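Local coordinates for fasciclin-1 (Drosophila melanogaster, PDB 1O70), which mediates adhesion between neural cells and is represented here by its third and fourth FAS1 domains, at residues 126-137 and 148-158; 42-53 and 79-87. All blocks are in the same frame, centred on the assembly; numbering follows the deposited sequence.

Interaction 1. Residues 126-137 and 148-158. With NAG (2-acetamido-2-deoxy-beta-D-glucopyranose), chain B.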
loop_
_atom_site.group_PDB
_atom_site.type_symbol
_atom_site.label_atom_id
_atom_site.label_comp_id
_atom_site.label_asym_id
_atom_site.label_seq_id
_atom_site.Cartn_x
_atom_site.Cartn_y
_atom_site.Cartn_z
ATOM N N VAL A 126 4.439 5.783 8.831
ATOM C CA VAL A 126 3.458 4.714 8.706
ATOM C C VAL A 126 2.991 4.636 7.260
ATOM O O VAL A 126 2.904 5.659 6.569
ATOM C CB VAL A 126 2.218 4.977 9.601
ATOM C CG1 VAL A 126 1.582 6.318 9.252
ATOM C CG2 VAL A 126 1.198 3.858 9.418
ATOM N N GLU A 127 2.696 3.424 6.799
ATOM C CA GLU A 127 2.226 3.226 5.435
ATOM C C GLU A 127 0.863 2.563 5.471
ATOM O O GLU A 127 0.703 1.484 6.032
ATOM C CB GLU A 127 3.191 2.343 4.627
ATOM C CG GLU A 127 2.611 1.912 3.272
ATOM C CD GLU A 127 2.530 3.055 2.268
ATOM O OE1 GLU A 127 1.703 2.972 1.338
ATOM O OE2 GLU A 127 3.308 4.028 2.396
ATOM N N GLY A 128 -0.126 3.212 4.874
ATOM C CA GLY A 128 -1.451 2.628 4.864
ATOM C C GLY A 128 -2.401 3.220 3.844
ATOM O O GLY A 128 -2.405 4.430 3.606
ATOM N N GLY A 129 -3.211 2.355 3.241
ATOM C CA GLY A 129 -4.178 2.811 2.260
ATOM C C GLY A 129 -3.546 3.668 1.187
ATOM O O GLY A 129 -4.155 4.641 0.730
ATOM N N GLY A 130 -2.319 3.301 0.805
ATOM C CA GLY A 130 -1.574 4.003 -0.224
ATOM C C GLY A 130 -0.917 5.270 0.274
ATOM O O GLY A 130 -0.325 6.017 -0.501
ATOM N N VAL A 131 -1.006 5.527 1.573
ATOM C CA VAL A 131 -0.404 6.739 2.095
ATOM C C VAL A 131 0.744 6.516 3.046
ATOM O O VAL A 131 0.686 5.637 3.910
ATOM C CB VAL A 131 -1.432 7.616 2.818
ATOM C CG1 VAL A 131 -0.722 8.782 3.518
ATOM C CG2 VAL A 131 -2.453 8.144 1.819
ATOM N N ASN A 132 1.787 7.321 2.871
ATOM C CA ASN A 132 2.959 7.275 3.744
ATOM C C ASN A 132 2.926 8.562 4.559
ATOM O O ASN A 132 3.015 9.658 4.004
ATOM C CB ASN A 132 4.249 7.230 2.921
ATOM C CG ASN A 132 5.497 7.297 3.788
ATOM O OD1 ASN A 132 5.635 8.223 4.591
ATOM N ND2 ASN A 132 6.401 6.325 3.643
ATOM N N ALA A 133 2.801 8.427 5.870
ATOM C CA ALA A 133 2.747 9.596 6.733
ATOM C C ALA A 133 3.793 9.546 7.830
ATOM O O ALA A 133 4.237 8.472 8.254
ATOM C CB ALA A 133 1.349 9.741 7.362
ATOM N N THR A 134 4.182 10.726 8.294
ATOM C CA THR A 134 5.156 10.819 9.354
ATOM C C THR A 134 4.436 11.159 10.639
ATOM O O THR A 134 3.470 11.923 10.649
ATOM C CB THR A 134 6.205 11.897 9.048
ATOM O OG1 THR A 134 6.950 11.514 7.884
ATOM C CG2 THR A 134 7.163 12.060 10.218
ATOM N N VAL A 135 4.899 10.549 11.718
ATOM C CA VAL A 135 4.336 10.798 13.031
ATOM C C VAL A 135 5.014 12.074 13.510
ATOM O O VAL A 135 6.222 12.081 13.732
ATOM C CB VAL A 135 4.672 9.659 13.996
ATOM C CG1 VAL A 135 4.137 9.984 15.380
ATOM C CG2 VAL A 135 4.069 8.354 13.491
ATOM N N ILE A 136 4.248 13.153 13.636
ATOM C CA ILE A 136 4.805 14.422 14.076
ATOM C C ILE A 136 4.614 14.632 15.569
ATOM O O ILE A 136 4.934 15.692 16.091
ATOM C CB ILE A 136 4.163 15.609 13.343
ATOM C CG1 ILE A 136 2.662 15.649 13.624
ATOM C CG2 ILE A 136 4.414 15.492 11.837
ATOM C CD1 ILE A 136 1.978 16.859 13.007
ATOM N N GLN A 137 4.085 13.621 16.248
ATOM C CA GLN A 137 3.853 13.683 17.687
ATOM C C GLN A 137 3.428 12.294 18.109
ATOM O O GLN A 137 2.467 11.740 17.578
ATOM C CB GLN A 137 2.759 14.700 18.006
ATOM C CG GLN A 137 2.200 14.593 19.416
ATOM C CD GLN A 137 2.264 15.906 20.179
ATOM O OE1 GLN A 137 1.444 16.156 21.068
ATOM N NE2 GLN A 137 3.250 16.744 19.848
ATOM N N HIS A 148 -1.251 9.116 18.214
ATOM C CA HIS A 148 -0.098 9.698 17.541
ATOM C C HIS A 148 -0.634 10.601 16.438
ATOM O O HIS A 148 -1.633 10.271 15.788
ATOM C CB HIS A 148 0.743 8.610 16.885
ATOM C CG HIS A 148 1.142 7.499 17.808
ATOM N ND1 HIS A 148 2.127 7.642 18.763
ATOM C CD2 HIS A 148 0.724 6.213 17.892
ATOM C CE1 HIS A 148 2.304 6.492 19.391
ATOM N NE2 HIS A 148 1.464 5.608 18.879
ATOM N N ILE A 149 0.030 11.726 16.202
ATOM C CA ILE A 149 -0.406 12.635 15.150
ATOM C C ILE A 149 0.436 12.449 13.883
ATOM O O ILE A 149 1.666 12.460 13.938
ATOM C CB ILE A 149 -0.340 14.122 15.619
ATOM C CG1 ILE A 149 -1.387 14.375 16.706
ATOM C CG2 ILE A 149 -0.698 15.062 14.470
ATOM C CD1 ILE A 149 -1.122 13.702 18.005
ATOM N N ILE A 150 -0.233 12.256 12.750
ATOM C CA ILE A 150 0.460 12.079 11.480
ATOM C C ILE A 150 0.170 13.252 10.559
ATOM O O ILE A 150 -0.856 13.920 10.698
ATOM C CB ILE A 150 0.068 10.751 10.789
ATOM C CG1 ILE A 150 -1.440 10.711 10.508
ATOM C CG2 ILE A 150 0.487 9.577 11.663
ATOM C CD1 ILE A 150 -1.899 9.400 9.866
ATOM N N ASP A 151 1.080 13.499 9.621
ATOM C CA ASP A 151 0.948 14.630 8.719
ATOM C C ASP A 151 0.161 14.403 7.443
ATOM O O ASP A 151 0.087 15.295 6.600
ATOM C CB ASP A 151 2.331 15.178 8.369
ATOM C CG ASP A 151 3.230 14.138 7.736
ATOM O OD1 ASP A 151 2.763 13.009 7.443
ATOM O OD2 ASP A 151 4.414 14.468 7.531
ATOM N N HIS A 152 -0.410 13.218 7.282
ATOM C CA HIS A 152 -1.227 12.937 6.108
ATOM C C HIS A 152 -2.362 12.075 6.556
ATOM O O HIS A 152 -2.248 11.371 7.556
ATOM C CB HIS A 152 -0.460 12.192 5.017
ATOM C CG HIS A 152 0.470 13.062 4.238
ATOM N ND1 HIS A 152 1.799 13.214 4.569
ATOM C CD2 HIS A 152 0.258 13.848 3.156
ATOM C CE1 HIS A 152 2.369 14.053 3.723
ATOM N NE2 HIS A 152 1.456 14.453 2.854
ATOM N N VAL A 153 -3.459 12.141 5.818
ATOM C CA VAL A 153 -4.626 11.348 6.132
ATOM C C VAL A 153 -4.514 10.033 5.371
ATOM O O VAL A 153 -4.455 10.016 4.138
ATOM C CB VAL A 153 -5.904 12.083 5.714
ATOM C CG1 VAL A 153 -7.113 11.307 6.175
ATOM C CG2 VAL A 153 -5.910 13.499 6.292
ATOM N N LEU A 154 -4.471 8.929 6.108
ATOM C CA LEU A 154 -4.362 7.623 5.475
ATOM C C LEU A 154 -5.606 7.368 4.622
ATOM O O LEU A 154 -6.656 7.983 4.836
ATOM C CB LEU A 154 -4.210 6.525 6.535
ATOM C CG LEU A 154 -3.011 6.642 7.482
ATOM C CD1 LEU A 154 -3.016 5.486 8.474
ATOM C CD2 LEU A 154 -1.719 6.657 6.685
ATOM N N GLY A 155 -5.480 6.471 3.648
ATOM C CA GLY A 155 -6.604 6.148 2.790
ATOM C C GLY A 155 -6.963 7.184 1.745
ATOM O O GLY A 155 -7.972 7.039 1.062
ATOM N N VAL A 156 -6.154 8.233 1.624
ATOM C CA VAL A 156 -6.387 9.290 0.630
ATOM C C VAL A 156 -5.048 9.572 -0.061
ATOM O O VAL A 156 -4.302 10.468 0.335
ATOM C CB VAL A 156 -6.905 10.582 1.292
ATOM C CG1 VAL A 156 -7.099 11.664 0.234
ATOM C CG2 VAL A 156 -8.217 10.315 2.015
ATOM N N PRO A 157 -4.735 8.809 -1.120
ATOM C CA PRO A 157 -3.482 8.957 -1.863
ATOM C C PRO A 157 -3.174 10.370 -2.309
ATOM O O PRO A 157 -4.055 11.100 -2.759
ATOM C CB PRO A 157 -3.672 8.022 -3.054
ATOM C CG PRO A 157 -4.644 6.996 -2.545
ATOM C CD PRO A 157 -5.630 7.849 -1.793
ATOM N N TYR A 158 -1.911 10.755 -2.180
ATOM C CA TYR A 158 -1.486 12.072 -2.618
ATOM C C TYR A 158 -0.332 11.888 -3.600
ATOM O O TYR A 158 0.473 12.791 -3.816
ATOM C CB TYR A 158 -1.062 12.948 -1.427
ATOM C CG TYR A 158 0.105 12.437 -0.606
ATOM C CD1 TYR A 158 1.424 12.753 -0.952
ATOM C CD2 TYR A 158 -0.111 11.636 0.524
ATOM C CE1 TYR A 158 2.498 12.288 -0.190
ATOM C CE2 TYR A 158 0.956 11.161 1.290
ATOM C CZ TYR A 158 2.256 11.493 0.927
ATOM O OH TYR A 158 3.321 11.027 1.670
HETATM C C1 NAG B . 7.775 6.562 4.052
HETATM C C2 NAG B . 8.500 5.270 4.419
HETATM C C3 NAG B . 9.897 5.621 4.941
HETATM C C4 NAG B . 10.665 6.478 3.917
HETATM C C5 NAG B . 9.800 7.690 3.515
HETATM C C6 NAG B . 10.402 8.555 2.430
HETATM C C7 NAG B . 7.269 3.357 5.212
HETATM C C8 NAG B . 6.550 2.668 6.364
HETATM N N2 NAG B . 7.764 4.568 5.448
HETATM O O3 NAG B . 10.613 4.440 5.261
HETATM O O4 NAG B . 11.886 6.954 4.518
HETATM O O5 NAG B . 8.509 7.257 3.043
HETATM O O6 NAG B . 10.781 7.768 1.310
HETATM O O7 NAG B . 7.369 2.800 4.125
HETATM O O HOH W 1 0.146 8.345 -1.244
#
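V135 and I150 form an antiparallel non-hydrogen-bonded pair in the hairpin of strands 131-141 and 145-150, and just beyond them I136 and Q137 both face I149 in a classic beta bulge. Two bonds close the bulge, I136 N to I149 O (2.7 Å) and I149 N to Q137 O (2.8 Å). Past I150 the second chain leaves its strand, and a side chain continues the pairing. D151 carries its CG between the backbone N and the carbonyl carbon (chi1 58°), which brings the carboxylate back over T134: OD1 accepts from T134 N at 2.8 Å, nearly straight at 167°, while D151 N donates to T134 O. H152 ND1 reaches the same D151 OD1 at 3.0 Å from the opposite face of the carboxylate. Farther on, Y158 OH donates to N132 O (2.7 Å) in the carbonyl plane, and V131 CG1 meets the edge of the Y158 ring at CE2. L154 lays CD2 against V131 CG1 (3.9 Å) and V126 CG1, and A133 CB rests on I150 CB. N132 sends its own side chain elsewhere, ND2 being bonded covalently to C1 of an N-linked NAG that also hydrogen-bonds to T125 and S167. The example illustrates how a carboxylate can extend strand pairing: with N-H donors on both faces, D151 is probably favoured in its ionised form.

Interaction 2. Residues 42-53 and 79-87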
loop_
_atom_site.group_PDB
_atom_site.type_symbol
_atom_site.label_atom_id
_atom_site.label_comp_id
_atom_site.label_asym_id
_atom_site.label_seq_id
_atom_site.Cartn_x
_atom_site.Cartn_y
_atom_site.Cartn_z
ATOM N N ILE A 42 -14.743 2.032 18.487
ATOM C CA ILE A 42 -13.598 2.487 19.256
ATOM C C ILE A 42 -13.786 2.157 20.728
ATOM O O ILE A 42 -12.897 1.588 21.363
ATOM C CB ILE A 42 -13.391 4.011 19.110
ATOM C CG1 ILE A 42 -13.057 4.350 17.654
ATOM C CG2 ILE A 42 -12.291 4.484 20.057
ATOM C CD1 ILE A 42 -12.750 5.814 17.404
ATOM N N ASN A 43 -14.948 2.512 21.268
ATOM C CA ASN A 43 -15.230 2.254 22.672
ATOM C C ASN A 43 -15.502 0.788 22.993
ATOM O O ASN A 43 -15.571 0.418 24.160
ATOM C CB ASN A 43 -16.399 3.123 23.144
ATOM C CG ASN A 43 -16.029 4.591 23.214
ATOM O OD1 ASN A 43 -14.887 4.939 23.536
ATOM N ND2 ASN A 43 -16.991 5.462 22.933
ATOM N N SER A 44 -15.643 -0.050 21.974
ATOM C CA SER A 44 -15.890 -1.456 22.245
ATOM C C SER A 44 -14.587 -2.243 22.175
ATOM O O SER A 44 -14.606 -3.467 22.111
ATOM C CB SER A 44 -16.887 -2.043 21.249
ATOM O OG SER A 44 -16.210 -2.594 20.135
ATOM N N LEU A 45 -13.456 -1.544 22.186
ATOM C CA LEU A 45 -12.159 -2.210 22.117
ATOM C C LEU A 45 -11.462 -2.218 23.470
ATOM O O LEU A 45 -11.480 -1.224 24.200
ATOM C CB LEU A 45 -11.258 -1.522 21.083
ATOM C CG LEU A 45 -11.648 -1.662 19.607
ATOM C CD1 LEU A 45 -10.871 -0.670 18.761
ATOM C CD2 LEU A 45 -11.394 -3.088 19.151
ATOM N N THR A 46 -10.853 -3.350 23.805
ATOM C CA THR A 46 -10.138 -3.481 25.065
ATOM C C THR A 46 -8.846 -2.668 24.984
ATOM O O THR A 46 -8.378 -2.137 25.987
ATOM C CB THR A 46 -9.821 -4.953 25.348
ATOM O OG1 THR A 46 -9.062 -5.491 24.258
ATOM C CG2 THR A 46 -11.112 -5.748 25.494
ATOM N N GLU A 47 -8.282 -2.576 23.780
ATOM C CA GLU A 47 -7.067 -1.805 23.536
ATOM C C GLU A 47 -7.232 -1.114 22.183
ATOM O O GLU A 47 -7.706 -1.727 21.222
ATOM C CB GLU A 47 -5.840 -2.718 23.500
ATOM C CG GLU A 47 -5.739 -3.676 24.675
ATOM C CD GLU A 47 -4.390 -4.370 24.749
ATOM O OE1 GLU A 47 -3.407 -3.723 25.174
ATOM O OE2 GLU A 47 -4.308 -5.559 24.370
ATOM N N VAL A 48 -6.851 0.159 22.105
ATOM C CA VAL A 48 -6.986 0.907 20.859
ATOM C C VAL A 48 -5.957 2.030 20.715
ATOM O O VAL A 48 -5.663 2.743 21.672
ATOM C CB VAL A 48 -8.414 1.514 20.743
ATOM C CG1 VAL A 48 -8.702 2.418 21.935
ATOM C CG2 VAL A 48 -8.556 2.287 19.432
ATOM N N THR A 49 -5.403 2.168 19.514
ATOM C CA THR A 49 -4.435 3.215 19.227
ATOM C C THR A 49 -4.931 3.956 17.993
ATOM O O THR A 49 -5.206 3.359 16.950
ATOM C CB THR A 49 -3.024 2.650 18.968
ATOM O OG1 THR A 49 -2.547 2.028 20.162
ATOM C CG2 THR A 49 -2.059 3.761 18.576
ATOM N N ILE A 50 -5.048 5.266 18.135
ATOM C CA ILE A 50 -5.545 6.113 17.073
ATOM C C ILE A 50 -4.439 6.927 16.423
ATOM O O ILE A 50 -3.579 7.488 17.111
ATOM C CB ILE A 50 -6.604 7.081 17.631
ATOM C CG1 ILE A 50 -7.753 6.274 18.236
ATOM C CG2 ILE A 50 -7.080 8.037 16.538
ATOM C CD1 ILE A 50 -8.844 7.117 18.876
ATOM N N LEU A 51 -4.455 6.974 15.093
ATOM C CA LEU A 51 -3.485 7.769 14.349
ATOM C C LEU A 51 -4.312 8.955 13.901
ATOM O O LEU A 51 -5.070 8.857 12.938
ATOM C CB LEU A 51 -2.949 7.010 13.126
ATOM C CG LEU A 51 -2.207 5.689 13.390
ATOM C CD1 LEU A 51 -1.524 5.232 12.101
ATOM C CD2 LEU A 51 -1.152 5.871 14.487
ATOM N N ALA A 52 -4.199 10.066 14.624
ATOM C CA ALA A 52 -4.973 11.252 14.302
ATOM C C ALA A 52 -4.222 12.207 13.387
ATOM O O ALA A 52 -3.172 12.734 13.748
ATOM C CB ALA A 52 -5.377 11.971 15.582
ATOM N N PRO A 53 -4.748 12.426 12.177
ATOM C CA PRO A 53 -4.106 13.335 11.224
ATOM C C PRO A 53 -4.108 14.742 11.807
ATOM O O PRO A 53 -5.070 15.134 12.473
ATOM C CB PRO A 53 -5.013 13.261 9.994
ATOM C CG PRO A 53 -5.634 11.907 10.098
ATOM C CD PRO A 53 -5.909 11.754 11.569
ATOM N N MET A 79 -9.421 2.990 9.229
ATOM C CA MET A 79 -8.056 2.522 9.056
ATOM C C MET A 79 -7.063 3.305 9.912
ATOM O O MET A 79 -5.894 2.929 10.015
ATOM C CB MET A 79 -7.637 2.546 7.578
ATOM C CG MET A 79 -7.603 3.901 6.934
ATOM S SD MET A 79 -6.958 3.841 5.233
ATOM C CE MET A 79 -8.354 3.093 4.348
ATOM N N HIS A 80 -7.530 4.387 10.538
ATOM C CA HIS A 80 -6.673 5.185 11.419
ATOM C C HIS A 80 -6.812 4.646 12.839
ATOM O O HIS A 80 -6.193 5.169 13.762
ATOM C CB HIS A 80 -7.087 6.656 11.432
ATOM C CG HIS A 80 -6.657 7.432 10.226
ATOM N ND1 HIS A 80 -7.385 7.458 9.056
ATOM C CD2 HIS A 80 -5.596 8.250 10.026
ATOM C CE1 HIS A 80 -6.796 8.266 8.190
ATOM N NE2 HIS A 80 -5.708 8.759 8.754
ATOM N N ILE A 81 -7.624 3.601 13.009
ATOM C CA ILE A 81 -7.866 3.013 14.330
ATOM C C ILE A 81 -7.311 1.591 14.505
ATOM O O ILE A 81 -7.913 0.604 14.062
ATOM C CB ILE A 81 -9.379 2.982 14.658
ATOM C CG1 ILE A 81 -9.992 4.371 14.473
ATOM C CG2 ILE A 81 -9.592 2.530 16.083
ATOM C CD1 ILE A 81 -11.515 4.363 14.517
ATOM N N ILE A 82 -6.178 1.506 15.192
ATOM C CA ILE A 82 -5.498 0.246 15.459
ATOM C C ILE A 82 -6.072 -0.533 16.644
ATOM O O ILE A 82 -6.074 -0.054 17.778
ATOM C CB ILE A 82 -4.008 0.504 15.726
ATOM C CG1 ILE A 82 -3.375 1.146 14.487
ATOM C CG2 ILE A 82 -3.320 -0.792 16.110
ATOM C CD1 ILE A 82 -2.102 1.871 14.753
ATOM N N LYS A 83 -6.530 -1.750 16.377
ATOM C CA LYS A 83 -7.097 -2.586 17.426
ATOM C C LYS A 83 -5.988 -3.152 18.316
ATOM O O LYS A 83 -5.792 -4.365 18.384
ATOM C CB LYS A 83 -7.910 -3.722 16.790
ATOM C CG LYS A 83 -9.126 -3.221 16.016
ATOM C CD LYS A 83 -9.449 -4.078 14.804
ATOM C CE LYS A 83 -9.893 -5.474 15.192
ATOM N NZ LYS A 83 -10.082 -6.348 13.993
ATOM N N ASP A 84 -5.272 -2.266 19.009
ATOM C CA ASP A 84 -4.174 -2.674 19.881
ATOM C C ASP A 84 -3.548 -1.479 20.616
ATOM O O ASP A 84 -3.811 -0.326 20.279
ATOM C CB ASP A 84 -3.130 -3.421 19.033
ATOM C CG ASP A 84 -1.889 -3.820 19.820
ATOM O OD1 ASP A 84 -1.999 -4.164 21.018
ATOM O OD2 ASP A 84 -0.797 -3.817 19.217
ATOM N N ARG A 85 -2.746 -1.762 21.637
ATOM C CA ARG A 85 -2.080 -0.717 22.405
ATOM C C ARG A 85 -0.674 -0.576 21.825
ATOM O O ARG A 85 0.202 -1.389 22.117
ATOM C CB ARG A 85 -1.994 -1.133 23.867
ATOM C CG ARG A 85 -1.231 -0.149 24.734
ATOM C CD ARG A 85 -0.809 -0.807 26.040
ATOM N NE ARG A 85 -1.973 -1.315 26.747
ATOM C CZ ARG A 85 -2.877 -0.531 27.322
ATOM N NH1 ARG A 85 -2.730 0.789 27.269
ATOM N NH2 ARG A 85 -3.929 -1.061 27.940
ATOM N N LEU A 86 -0.452 0.452 21.009
ATOM C CA LEU A 86 0.847 0.629 20.378
ATOM C C LEU A 86 1.546 1.965 20.548
ATOM O O LEU A 86 1.102 2.978 20.002
ATOM C CB LEU A 86 0.739 0.364 18.875
ATOM C CG LEU A 86 0.562 -1.059 18.360
ATOM C CD1 LEU A 86 0.545 -1.047 16.829
ATOM C CD2 LEU A 86 1.706 -1.923 18.865
ATOM N N ASN A 87 2.656 1.962 21.282
ATOM C CA ASN A 87 3.446 3.178 21.456
ATOM C C ASN A 87 4.754 2.968 20.701
ATOM O O ASN A 87 5.048 1.854 20.263
ATOM C CB ASN A 87 3.721 3.445 22.939
ATOM C CG ASN A 87 4.449 2.295 23.623
ATOM O OD1 ASN A 87 4.784 2.374 24.796
ATOM N ND2 ASN A 87 4.688 1.220 22.888
#
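T49 OG1 is gripped twice by the segment beside it, donating to D84 O (2.7 Å) and accepting from L86 N at 2.8 Å along an almost straight path. In this FAS1 domain T49 lies on strand 48-53, and the short strand 81-82 runs antiparallel to it as an outermost strand of the mixed sheet. T49 and I82 are a hydrogen-bonded pair, I50 and I81 a non-hydrogen-bonded one, and L51 N to H80 O (2.8 Å) carries the pairing on. I82 O takes two donors, T49 N from the facing strand and D84 N across the inverse gamma turn centred on K83; beyond this turn the bridges stop, and the T49 hydroxyl bonds the chain that follows. With OG1 anti to the carbonyl carbon (chi1 -64°), the hydroxyl reaches that chain while CG2 lies near L86 O. A valine here would keep the bulk but lack the hydroxyl shared by D84 O and L86 N, and residues 84-86 would probably be freer to shift.

The apolar contacts divide between the faces of the sheet. On one, I81 sets CD1 across I42 CD1 at about a right angle and CG2 against V48 CG2 (3.5 Å); on the other, I82 CD1 lies by L51 CG. R85 NE makes a weak, bent bond to E47 OE1 (3.2 Å) within a salt bridge, the carboxylate and guanidinium planes 46° apart. H80, tied through ND1 to I76 O, turns its ring edge to L51 O, while P53 CG approaches the ring obliquely, 3.4 Å from H80 NE2.

In the fold
Both interactions belong to one mixed sheet of the third FAS1 domain, where strand 48-53 lies between strand 81-82 and strand 145-150. Interaction 2 builds the outermost part of that sheet and is the more buried; interaction 1 lies on the other side of strand 48-53, is partly buried, and includes a glycosylated asparagine. Their chemistry differs as well: a hydroxyl organises the chain after a turn in 79-87, whereas a carboxylate and a phenol hold the segment leaving the sheet in 148-158. H148 joins the two directly, through its carbonyl to A52 N and its imidazole to L86 O, and the side chain of L154 packs against H80, so the two contacts adjoin on that side as well.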